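Local structure of protein yesU (Bacillus subtilis, 1OQ1) at residues Lys169-Phe174 with Ile181-Asp186. The protein is of unknown function but has a galectin-like fold and belongs to a family in the concanavalin clan, which may hint at carbohydrate recognition. Residues are numbered along the deposited sequence; the frame is centred on the assembly and turned at random.
Sequences KGYVHF and ILEWMD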
loop_
_atom_site.group_PDB
_atom_site.type_symbol
_atom_site.label_atom_id
_atom_site.label_comp_id
_atom_site.label_asym_id
_atom_site.label_seq_id
_atom_site.Cartn_x
_atom_site.Cartn_y
_atom_site.Cartn_z
ATOM N N LYS A 169 12.426 3.399 -10.170
ATOM C CA LYS A 169 13.630 2.602 -10.005
ATOM C C LYS A 169 13.986 2.578 -8.516
ATOM O O LYS A 169 13.154 2.186 -7.699
ATOM C CB LYS A 169 14.763 3.158 -10.872
ATOM C CG LYS A 169 14.477 2.981 -12.367
ATOM C CD LYS A 169 15.686 3.276 -13.234
ATOM C CE LYS A 169 15.377 3.025 -14.705
ATOM N NZ LYS A 169 14.293 3.910 -15.205
ATOM N N GLY A 170 15.188 2.999 -8.144
ATOM C CA GLY A 170 15.537 2.959 -6.731
ATOM C C GLY A 170 14.864 3.994 -5.840
ATOM O O GLY A 170 14.875 3.868 -4.611
ATOM N N TYR A 171 14.257 5.006 -6.447
ATOM C CA TYR A 171 13.626 6.088 -5.686
ATOM C C TYR A 171 12.169 5.885 -5.258
ATOM O O TYR A 171 11.327 5.482 -6.058
ATOM C CB TYR A 171 13.716 7.390 -6.490
ATOM C CG TYR A 171 13.254 8.617 -5.737
ATOM C CD1 TYR A 171 13.961 9.080 -4.628
ATOM C CD2 TYR A 171 12.112 9.315 -6.129
ATOM C CE1 TYR A 171 13.544 10.211 -3.928
ATOM C CE2 TYR A 171 11.686 10.451 -5.430
ATOM C CZ TYR A 171 12.413 10.888 -4.332
ATOM O OH TYR A 171 12.021 12.014 -3.641
ATOM N N VAL A 172 11.892 6.180 -3.987
ATOM C CA VAL A 172 10.542 6.101 -3.419
ATOM C C VAL A 172 10.295 7.365 -2.592
ATOM O O VAL A 172 11.154 7.778 -1.810
ATOM C CB VAL A 172 10.371 4.888 -2.474
ATOM C CG1 VAL A 172 8.970 4.900 -1.853
ATOM C CG2 VAL A 172 10.592 3.589 -3.245
ATOM N N HIS A 173 9.130 7.981 -2.774
ATOM C CA HIS A 173 8.762 9.182 -2.023
ATOM C C HIS A 173 7.290 9.066 -1.645
ATOM O O HIS A 173 6.471 8.636 -2.453
ATOM C CB HIS A 173 8.994 10.441 -2.865
ATOM C CG HIS A 173 8.717 11.720 -2.135
ATOM N ND1 HIS A 173 7.441 12.198 -1.927
ATOM C CD2 HIS A 173 9.553 12.637 -1.593
ATOM C CE1 HIS A 173 7.503 13.356 -1.296
ATOM N NE2 HIS A 173 8.773 13.646 -1.081
ATOM N N PHE A 174 6.966 9.449 -0.415
ATOM C CA PHE A 174 5.605 9.356 0.091
ATOM C C PHE A 174 5.170 10.662 0.747
ATOM O O PHE A 174 5.910 11.241 1.539
ATOM C CB PHE A 174 5.548 8.208 1.111
ATOM C CG PHE A 174 4.192 7.972 1.711
ATOM C CD1 PHE A 174 3.079 7.769 0.907
ATOM C CD2 PHE A 174 4.046 7.880 3.093
ATOM C CE1 PHE A 174 1.835 7.470 1.472
ATOM C CE2 PHE A 174 2.808 7.582 3.670
ATOM C CZ PHE A 174 1.706 7.375 2.858
ATOM N N ILE A 181 6.495 12.771 3.725
ATOM C CA ILE A 181 6.538 11.922 4.911
ATOM C C ILE A 181 7.868 11.183 5.006
ATOM O O ILE A 181 8.501 11.156 6.064
ATOM C CB ILE A 181 5.378 10.896 4.883
ATOM C CG1 ILE A 181 4.042 11.636 4.867
ATOM C CG2 ILE A 181 5.457 9.958 6.095
ATOM C CD1 ILE A 181 3.843 12.549 6.069
ATOM N N LEU A 182 8.285 10.574 3.901
ATOM C CA LEU A 182 9.556 9.864 3.867
ATOM C C LEU A 182 10.008 9.700 2.425
ATOM O O LEU A 182 9.208 9.838 1.502
ATOM C CB LEU A 182 9.428 8.483 4.539
ATOM C CG LEU A 182 8.482 7.418 3.964
ATOM C CD1 LEU A 182 9.066 6.804 2.695
ATOM C CD2 LEU A 182 8.273 6.327 5.002
ATOM N N GLU A 183 11.293 9.428 2.235
ATOM C CA GLU A 183 11.825 9.210 0.898
ATOM C C GLU A 183 13.006 8.252 1.010
ATOM O O GLU A 183 13.639 8.160 2.062
ATOM C CB GLU A 183 12.230 10.534 0.234
ATOM C CG GLU A 183 13.566 11.115 0.632
ATOM C CD GLU A 183 13.910 12.344 -0.199
ATOM O OE1 GLU A 183 15.069 12.803 -0.148
ATOM O OE2 GLU A 183 13.015 12.856 -0.903
ATOM N N TRP A 184 13.298 7.533 -0.067
ATOM C CA TRP A 184 14.367 6.549 -0.030
ATOM C C TRP A 184 14.972 6.305 -1.398
ATOM O O TRP A 184 14.286 6.394 -2.415
ATOM C CB TRP A 184 13.799 5.236 0.515
ATOM C CG TRP A 184 14.764 4.096 0.588
ATOM C CD1 TRP A 184 15.922 4.045 1.309
ATOM C CD2 TRP A 184 14.608 2.805 -0.013
ATOM N NE1 TRP A 184 16.493 2.802 1.201
ATOM C CE2 TRP A 184 15.707 2.021 0.397
ATOM C CE3 TRP A 184 13.643 2.235 -0.855
ATOM C CZ2 TRP A 184 15.868 0.689 -0.003
ATOM C CZ3 TRP A 184 13.804 0.909 -1.253
ATOM C CH2 TRP A 184 14.908 0.153 -0.825
HETATM N N MSE A 185 16.268 6.015 -1.422
HETATM C CA MSE A 185 16.948 5.712 -2.678
HETATM C C MSE A 185 17.678 4.391 -2.498
HETATM O O MSE A 185 18.711 4.329 -1.826
HETATM C CB MSE A 185 17.951 6.808 -3.054
HETATM C CG MSE A 185 18.720 6.534 -4.351
HETATM SE SE MSE A 185 17.600 6.430 -5.946
HETATM C CE MSE A 185 17.415 8.320 -6.300
ATOM N N ASP A 186 17.117 3.340 -3.085
ATOM C CA ASP A 186 17.683 1.998 -3.026
ATOM C C ASP A 186 18.926 1.996 -3.911
ATOM O O ASP A 186 18.834 2.339 -5.087
ATOM C CB ASP A 186 16.664 0.991 -3.573
ATOM C CG ASP A 186 17.083 -0.454 -3.359
ATOM O OD1 ASP A 186 18.234 -0.696 -2.941
ATOM O OD2 ASP A 186 16.255 -1.351 -3.615
#
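Tyr171 and Glu183 meet diagonally across two antiparallel strands. The Tyr171 side chain starts beside selenomethionine Met185, with Tyr171 CB 3.8 Å from Met185 CE. CG lies anti to the backbone N (chi1 -173°), which puts the ring beside its own carbonyl carbon and leans it toward His173. Tyr171 CD1 passes 3.5 Å from Trp184 O, and Tyr171 OH ends 3.0 Å from Glu183 OE2. Glu183 OE2 lies near the ring plane, at its edge. It also sits at the edge of the His173 ring and accepts a hydrogen bond from Asn2 N. Asn2 OD1 in turn bonds His173 NE2.

The strands form a beta hairpin at an edge of one sheet of the galectin-like fold. Val172 and Trp184 form a hydrogen-bonded pair. Val172 CG2 touches the indole edge at Trp184 CE3 (4.1 Å). Both side chains, with Phe174, pack on strands 112-122 and 132-138 of the other sheet. A classic beta bulge sets Ile181 and Leu182 opposite Phe174. Phe174 O accepts a hydrogen bond from Ile181 N at 2.7 Å and a weak one from Leu182 N. At the other end, Asp186 N bonds Gly170 O almost straight (173°) but from above the carbonyl plane.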